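Local coordinates for putative transcriptional regulator (Streptomyces coelicolor, PDB 2HXI), which probably binds DNA as a dimeric transcriptional regulator of the TetR family, probably through an N-terminal helix-turn-helix motif, at residues R160-E172 / R219-L231. Residues are numbered along the deposited sequence; the frame is centred on the assembly and turned at random.
Sequences RLVILISSLITAE and RGAAFEEILAAHL
Leu-168 and Phe-223 meet where segments 160-172 and 219-231, two nearly antiparallel helical runs (171° between their directions, 10.9 Å at the closest approach of their axes), pack through apolar side chains. Phe-223, its CG anti to the backbone N (chi1 -177°), swings its ring to the other helix and presents an edge to Leu-168, whose CB lies 3.9 Å from Phe-223 CD1; CG1 of Ile-169 touches the same ring at CE1. The two methyls of Leu-168 divide over Ile-226, CD1 against Ile-226 CG2 and CD2 against Ile-226 CD1, and Leu-164 CD1 shares that CG2. The other methyl of Leu-164, CD2, presses on His-230 at the base of the imidazole, 3.5 Å from both CB and CG. Leu-161 CD1 fits among His-230 CD2, Leu-227 CD1 and Leu-231 CD2.

Polar contacts gather at the Glu-172 end. The extended Glu-172 and the bent Arg-219 run past each other in opposite directions, and the carboxylate lies along aliphatic carbon, OE2 3.6 Å from Arg-219 CB; its salt bridge goes to Arg-110. A water between the helices donates to Leu-168 O (2.9 Å); its link to Arg-219 NH2 is suspiciously short and doubtful, while Arg-219 NH1 hydrogen-bonds to Leu-215 O.

Helix 98-113 packs against Ile-169, Phe-223, Leu-227 and Leu-231, and Trp-123 of helix 117-126 against Ile-169. The second subunit packs on Ser-167, Ala-171 and Arg-219, consistent with the helical dimer interface of TetR-family C-terminal domains.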
ATOM      1  N   ARG B 160      -2.585  13.398   0.309  1.00 17.45           N
ATOM      2  CA  ARG B 160      -1.308  12.684   0.222  1.00 17.15           C
ATOM      3  C   ARG B 160      -0.949  11.942   1.531  1.00 17.69           C
ATOM      4  O   ARG B 160      -0.422  10.793   1.517  1.00 16.40           O
ATOM      5  CB  ARG B 160      -0.204  13.662  -0.169  1.00 19.70           C
ATOM      6  CG  ARG B 160      -0.318  13.985  -1.686  1.00 22.54           C
ATOM      7  CD  ARG B 160       0.993  14.616  -2.154  1.00 34.67           C
ATOM      8  NE  ARG B 160       1.188  15.934  -1.574  1.00 40.01           N
ATOM      9  CZ  ARG B 160       0.795  17.090  -2.112  1.00 43.44           C
ATOM     10  NH1 ARG B 160       0.194  17.145  -3.306  1.00 45.24           N
ATOM     11  NH2 ARG B 160       1.010  18.208  -1.442  1.00 42.19           N
ATOM     12  N   LEU B 161      -1.247  12.602   2.644  1.00 15.72           N
ATOM     13  CA  LEU B 161      -0.904  12.025   3.936  1.00 15.40           C
ATOM     14  C   LEU B 161      -1.718  10.749   4.149  1.00 15.94           C
ATOM     15  O   LEU B 161      -1.202   9.736   4.578  1.00 17.39           O
ATOM     16  CB  LEU B 161      -1.195  13.069   5.007  1.00 13.45           C
ATOM     17  CG  LEU B 161      -0.935  12.502   6.403  1.00 16.69           C
ATOM     18  CD1 LEU B 161       0.449  11.887   6.675  1.00 15.62           C
ATOM     19  CD2 LEU B 161      -1.251  13.558   7.505  1.00 15.54           C
ATOM     20  N   VAL B 162      -3.000  10.807   3.891  1.00 16.28           N
ATOM     21  CA  VAL B 162      -3.875   9.621   4.083  1.00 19.91           C
ATOM     22  C   VAL B 162      -3.654   8.563   3.045  1.00 19.23           C
ATOM     23  O   VAL B 162      -3.695   7.410   3.379  1.00 20.49           O
ATOM     24  CB  VAL B 162      -5.364  10.021   4.199  1.00 20.27           C
ATOM     25  CG1 VAL B 162      -6.300   8.800   4.254  1.00 22.85           C
ATOM     26  CG2 VAL B 162      -5.508  10.900   5.476  1.00 22.32           C
ATOM     27  N   ILE B 163      -3.412   8.950   1.797  1.00 18.31           N
ATOM     28  CA  ILE B 163      -2.932   7.952   0.810  1.00 17.70           C
ATOM     29  C   ILE B 163      -1.670   7.222   1.350  1.00 17.52           C
ATOM     30  O   ILE B 163      -1.564   6.017   1.265  1.00 17.70           O
ATOM     31  CB  ILE B 163      -2.600   8.595  -0.502  1.00 17.94           C
ATOM     32  CG1 ILE B 163      -3.916   8.883  -1.276  1.00 19.85           C
ATOM     33  CG2 ILE B 163      -1.706   7.649  -1.344  1.00 17.38           C
ATOM     34  CD1 ILE B 163      -3.818   9.775  -2.495  1.00 19.98           C
ATOM     35  N   LEU B 164      -0.710   7.974   1.862  1.00 17.25           N
ATOM     36  CA  LEU B 164       0.508   7.311   2.403  1.00 15.46           C
ATOM     37  C   LEU B 164       0.159   6.302   3.521  1.00 15.95           C
ATOM     38  O   LEU B 164       0.551   5.130   3.446  1.00 15.99           O
ATOM     39  CB  LEU B 164       1.468   8.370   2.913  1.00 15.36           C
ATOM     40  CG  LEU B 164       2.747   7.882   3.532  1.00 15.54           C
ATOM     41  CD1 LEU B 164       3.606   6.900   2.710  1.00 17.22           C
ATOM     42  CD2 LEU B 164       3.623   9.002   4.013  1.00 18.20           C
ATOM     43  N   ILE B 165      -0.531   6.771   4.535  1.00 15.91           N
ATOM     44  CA  ILE B 165      -0.852   5.947   5.735  1.00 15.32           C
ATOM     45  C   ILE B 165      -1.646   4.694   5.338  1.00 15.40           C
ATOM     46  O   ILE B 165      -1.309   3.544   5.715  1.00 15.70           O
ATOM     47  CB  ILE B 165      -1.655   6.759   6.770  1.00 15.64           C
ATOM     48  CG1 ILE B 165      -0.757   7.836   7.362  1.00 15.39           C
ATOM     49  CG2 ILE B 165      -2.145   5.835   7.921  1.00 16.00           C
ATOM     50  CD1 ILE B 165      -1.491   8.903   8.171  1.00 15.17           C
ATOM     51  N   SER B 166      -2.721   4.924   4.604  1.00 17.14           N
ATOM     52  CA  SER B 166      -3.553   3.821   4.093  1.00 17.56           C
ATOM     53  C   SER B 166      -2.824   2.840   3.212  1.00 17.50           C
ATOM     54  O   SER B 166      -2.975   1.618   3.363  1.00 17.45           O
ATOM     55  CB  SER B 166      -4.831   4.390   3.461  1.00 18.21           C
ATOM     56  OG  SER B 166      -4.576   5.012   2.209  1.00 18.53           O
ATOM     57  N   SER B 167      -1.973   3.346   2.332  1.00 17.28           N
ATOM     58  CA  SER B 167      -1.227   2.483   1.413  1.00 18.90           C
ATOM     59  C   SER B 167      -0.320   1.589   2.209  1.00 17.32           C
ATOM     60  O   SER B 167      -0.236   0.403   1.895  1.00 19.02           O
ATOM     61  CB  SER B 167      -0.367   3.274   0.452  1.00 17.94           C
ATOM     62  OG  SER B 167      -1.225   3.904  -0.539  1.00 22.08           O
ATOM     63  N   LEU B 168       0.350   2.143   3.227  1.00 15.89           N
ATOM     64  CA  LEU B 168       1.291   1.358   4.039  1.00 16.39           C
ATOM     65  C   LEU B 168       0.542   0.294   4.849  1.00 18.65           C
ATOM     66  O   LEU B 168       1.005  -0.874   4.982  1.00 18.97           O
ATOM     67  CB  LEU B 168       2.064   2.260   4.983  1.00 16.12           C
ATOM     68  CG  LEU B 168       3.104   3.183   4.310  1.00 15.47           C
ATOM     69  CD1 LEU B 168       3.602   4.264   5.267  1.00 17.55           C
ATOM     70  CD2 LEU B 168       4.266   2.331   3.626  1.00 14.41           C
ATOM     71  N   ILE B 169      -0.628   0.681   5.353  1.00 19.13           N
ATOM     72  CA  ILE B 169      -1.455  -0.240   6.173  1.00 20.63           C
ATOM     73  C   ILE B 169      -2.005  -1.368   5.296  1.00 21.13           C
ATOM     74  O   ILE B 169      -1.907  -2.531   5.690  1.00 23.80           O
ATOM     75  CB  ILE B 169      -2.575   0.524   6.949  1.00 20.19           C
ATOM     76  CG1 ILE B 169      -1.954   1.395   8.056  1.00 20.02           C
ATOM     77  CG2 ILE B 169      -3.564  -0.526   7.592  1.00 21.32           C
ATOM     78  CD1 ILE B 169      -2.963   2.417   8.758  1.00 20.18           C
ATOM     79  N   THR B 170      -2.538  -1.064   4.113  1.00 22.10           N
ATOM     80  CA  THR B 170      -3.045  -2.129   3.253  1.00 26.00           C
ATOM     81  C   THR B 170      -1.932  -3.101   2.808  1.00 26.38           C
ATOM     82  O   THR B 170      -2.123  -4.330   2.809  1.00 26.75           O
ATOM     83  CB  THR B 170      -3.899  -1.617   2.094  1.00 27.19           C
ATOM     84  OG1 THR B 170      -3.119  -0.887   1.178  1.00 29.87           O
ATOM     85  CG2 THR B 170      -4.943  -0.660   2.560  1.00 30.68           C
ATOM     86  N   ALA B 171      -0.756  -2.558   2.469  1.00 24.56           N
ATOM     87  CA  ALA B 171       0.338  -3.404   2.025  1.00 25.94           C
ATOM     88  C   ALA B 171       0.835  -4.341   3.099  1.00 28.05           C
ATOM     89  O   ALA B 171       1.177  -5.492   2.804  1.00 27.06           O
ATOM     90  CB  ALA B 171       1.498  -2.550   1.467  1.00 25.63           C
ATOM     91  N   GLU B 172       0.882  -3.878   4.337  1.00 30.36           N
ATOM     92  CA  GLU B 172       1.437  -4.672   5.411  1.00 33.94           C
ATOM     93  C   GLU B 172       0.582  -5.914   5.728  1.00 36.41           C
ATOM     94  O   GLU B 172       1.128  -6.974   6.121  1.00 35.83           O
ATOM     95  CB  GLU B 172       1.664  -3.805   6.647  1.00 33.40           C
ATOM     96  CG  GLU B 172       2.189  -4.563   7.846  1.00 36.45           C
ATOM     97  CD  GLU B 172       2.426  -3.657   9.016  1.00 36.62           C
ATOM     98  OE1 GLU B 172       2.227  -2.437   8.855  1.00 39.27           O
ATOM     99  OE2 GLU B 172       2.857  -4.152  10.080  1.00 38.42           O
ATOM    100  N   ARG B 219       8.212  -4.326   9.344  1.00 22.05           N
ATOM    101  CA  ARG B 219       7.226  -3.377   8.750  1.00 21.19           C
ATOM    102  C   ARG B 219       6.796  -2.280   9.708  1.00 21.65           C
ATOM    103  O   ARG B 219       6.475  -1.168   9.239  1.00 18.89           O
ATOM    104  CB  ARG B 219       5.959  -4.066   8.214  1.00 19.84           C
ATOM    105  CG  ARG B 219       6.093  -5.011   7.060  1.00 22.68           C
ATOM    106  CD  ARG B 219       6.744  -4.411   5.819  1.00 27.80           C
ATOM    107  NE  ARG B 219       5.827  -3.682   4.961  1.00 29.05           N
ATOM    108  CZ  ARG B 219       5.649  -3.904   3.633  1.00 21.91           C
ATOM    109  NH1 ARG B 219       6.262  -4.842   2.962  1.00 28.99           N
ATOM    110  NH2 ARG B 219       4.763  -3.152   2.972  1.00 20.86           N
ATOM    111  N   GLY B 220       6.747  -2.564  11.040  1.00 20.80           N
ATOM    112  CA  GLY B 220       6.414  -1.525  12.033  1.00 21.51           C
ATOM    113  C   GLY B 220       7.389  -0.363  12.123  1.00 20.71           C
ATOM    114  O   GLY B 220       7.016   0.838  12.161  1.00 21.29           O
ATOM    115  N   ALA B 221       8.664  -0.698  12.091  1.00 20.23           N
ATOM    116  CA  ALA B 221       9.697   0.344  12.083  1.00 20.21           C
ATOM    117  C   ALA B 221       9.672   1.127  10.774  1.00 18.61           C
ATOM    118  O   ALA B 221       9.847   2.389  10.779  1.00 19.33           O
ATOM    119  CB  ALA B 221      11.140  -0.295  12.315  1.00 19.80           C
ATOM    120  N   ALA B 222       9.529   0.391   9.661  1.00 16.80           N
ATOM    121  CA  ALA B 222       9.477   1.032   8.326  1.00 15.59           C
ATOM    122  C   ALA B 222       8.283   2.011   8.334  1.00 15.96           C
ATOM    123  O   ALA B 222       8.466   3.166   7.950  1.00 14.25           O
ATOM    124  CB  ALA B 222       9.297   0.042   7.238  1.00 15.43           C
ATOM    125  N   PHE B 223       7.101   1.564   8.810  1.00 14.46           N
ATOM    126  CA  PHE B 223       5.929   2.492   8.910  1.00 15.06           C
ATOM    127  C   PHE B 223       6.297   3.811   9.614  1.00 15.95           C
ATOM    128  O   PHE B 223       6.074   4.912   9.105  1.00 14.93           O
ATOM    129  CB  PHE B 223       4.813   1.836   9.726  1.00 14.98           C
ATOM    130  CG  PHE B 223       3.535   2.703   9.811  1.00 13.52           C
ATOM    131  CD1 PHE B 223       2.600   2.615   8.785  1.00 16.12           C
ATOM    132  CD2 PHE B 223       3.275   3.464  10.942  1.00 17.09           C
ATOM    133  CE1 PHE B 223       1.409   3.348   8.848  1.00 17.91           C
ATOM    134  CE2 PHE B 223       2.100   4.155  11.028  1.00 19.82           C
ATOM    135  CZ  PHE B 223       1.178   4.097   9.966  1.00 15.62           C
ATOM    136  N   GLU B 224       6.843   3.705  10.816  1.00 16.21           N
ATOM    137  CA  GLU B 224       7.174   4.873  11.578  1.00 16.73           C
ATOM    138  C   GLU B 224       8.206   5.794  10.909  1.00 15.89           C
ATOM    139  O   GLU B 224       8.076   7.029  10.934  1.00 15.10           O
ATOM    140  CB  GLU B 224       7.635   4.414  12.952  1.00 19.04           C
ATOM    141  CG  GLU B 224       6.420   3.879  13.743  1.00 22.59           C
ATOM    142  CD  GLU B 224       6.773   3.418  15.132  1.00 32.97           C
ATOM    143  OE1 GLU B 224       7.513   4.154  15.821  1.00 36.26           O
ATOM    144  OE2 GLU B 224       6.262   2.337  15.536  1.00 36.34           O
ATOM    145  N   GLU B 225       9.217   5.208  10.283  1.00 15.96           N
ATOM    146  CA  GLU B 225      10.295   5.987   9.654  1.00 16.76           C
ATOM    147  C   GLU B 225       9.849   6.678   8.365  1.00 15.92           C
ATOM    148  O   GLU B 225      10.236   7.827   8.063  1.00 17.13           O
ATOM    149  CB  GLU B 225      11.530   5.102   9.408  1.00 15.82           C
ATOM    150  CG  GLU B 225      12.232   4.709  10.715  1.00 20.97           C
ATOM    151  CD  GLU B 225      13.282   3.611  10.509  1.00 21.62           C
ATOM    152  OE1 GLU B 225      13.885   3.573   9.434  1.00 25.37           O
ATOM    153  OE2 GLU B 225      13.471   2.805  11.479  1.00 33.72           O
ATOM    154  N   ILE B 226       9.002   6.000   7.647  1.00 14.95           N
ATOM    155  CA  ILE B 226       8.469   6.559   6.396  1.00 14.98           C
ATOM    156  C   ILE B 226       7.492   7.675   6.764  1.00 14.81           C
ATOM    157  O   ILE B 226       7.454   8.757   6.127  1.00 13.82           O
ATOM    158  CB  ILE B 226       7.797   5.437   5.556  1.00 16.03           C
ATOM    159  CG1 ILE B 226       8.828   4.437   4.954  1.00 14.81           C
ATOM    160  CG2 ILE B 226       6.911   6.035   4.451  1.00 14.28           C
ATOM    161  CD1 ILE B 226       8.194   3.137   4.519  1.00 15.50           C
ATOM    162  N   LEU B 227       6.670   7.424   7.778  1.00 14.81           N
ATOM    163  CA  LEU B 227       5.752   8.481   8.265  1.00 14.60           C
ATOM    164  C   LEU B 227       6.511   9.700   8.765  1.00 14.65           C
ATOM    165  O   LEU B 227       6.190  10.843   8.396  1.00 14.88           O
ATOM    166  CB  LEU B 227       4.867   7.896   9.384  1.00 14.53           C
ATOM    167  CG  LEU B 227       3.850   8.894   9.953  1.00 18.26           C
ATOM    168  CD1 LEU B 227       2.850   9.379   8.883  1.00 17.11           C
ATOM    169  CD2 LEU B 227       3.161   8.222  11.146  1.00 17.58           C
ATOM    170  N   ALA B 228       7.577   9.475   9.551  1.00 14.56           N
ATOM    171  CA  ALA B 228       8.326  10.620  10.136  1.00 16.20           C
ATOM    172  C   ALA B 228       8.964  11.425   9.003  1.00 14.74           C
ATOM    173  O   ALA B 228       8.969  12.672   9.048  1.00 16.02           O
ATOM    174  CB  ALA B 228       9.407  10.071  11.026  1.00 15.78           C
ATOM    175  N   ALA B 229       9.434  10.727   7.966  1.00 14.78           N
ATOM    176  CA  ALA B 229      10.053  11.400   6.808  1.00 14.71           C
ATOM    177  C   ALA B 229       8.984  12.324   6.189  1.00 15.25           C
ATOM    178  O   ALA B 229       9.229  13.480   5.765  1.00 16.48           O
ATOM    179  CB  ALA B 229      10.469  10.377   5.765  1.00 15.68           C
ATOM    180  N   HIS B 230       7.781  11.790   6.063  1.00 14.14           N
ATOM    181  CA  HIS B 230       6.728  12.563   5.404  1.00 14.56           C
ATOM    182  C   HIS B 230       6.351  13.813   6.241  1.00 14.80           C
ATOM    183  O   HIS B 230       6.188  14.913   5.716  1.00 14.72           O
ATOM    184  CB  HIS B 230       5.493  11.709   5.173  1.00 13.82           C
ATOM    185  CG  HIS B 230       4.497  12.372   4.260  1.00 17.33           C
ATOM    186  ND1 HIS B 230       4.666  12.394   2.894  1.00 17.28           N
ATOM    187  CD2 HIS B 230       3.368  13.106   4.516  1.00 17.08           C
ATOM    188  CE1 HIS B 230       3.647  13.046   2.341  1.00 20.23           C
ATOM    189  NE2 HIS B 230       2.881  13.536   3.304  1.00 16.60           N
ATOM    190  N   LEU B 231       6.222  13.643   7.547  1.00 14.71           N
ATOM    191  CA  LEU B 231       5.866  14.762   8.431  1.00 14.28           C
ATOM    192  C   LEU B 231       7.015  15.805   8.466  1.00 16.41           C
ATOM    193  O   LEU B 231       6.755  16.973   8.603  1.00 15.76           O
ATOM    194  CB  LEU B 231       5.434  14.288   9.840  1.00 16.37           C
ATOM    195  CG  LEU B 231       4.282  13.236   9.884  1.00 13.09           C
ATOM    196  CD1 LEU B 231       3.906  13.024  11.359  1.00 17.41           C
ATOM    197  CD2 LEU B 231       3.098  13.765   9.087  1.00 17.29           C
TER
HETATM  198  O   HOH W   1       3.848  -1.378   4.540  1.00 21.56           O
HETATM  199  O   HOH W   2       4.447  -0.653   7.048  1.00 38.83           O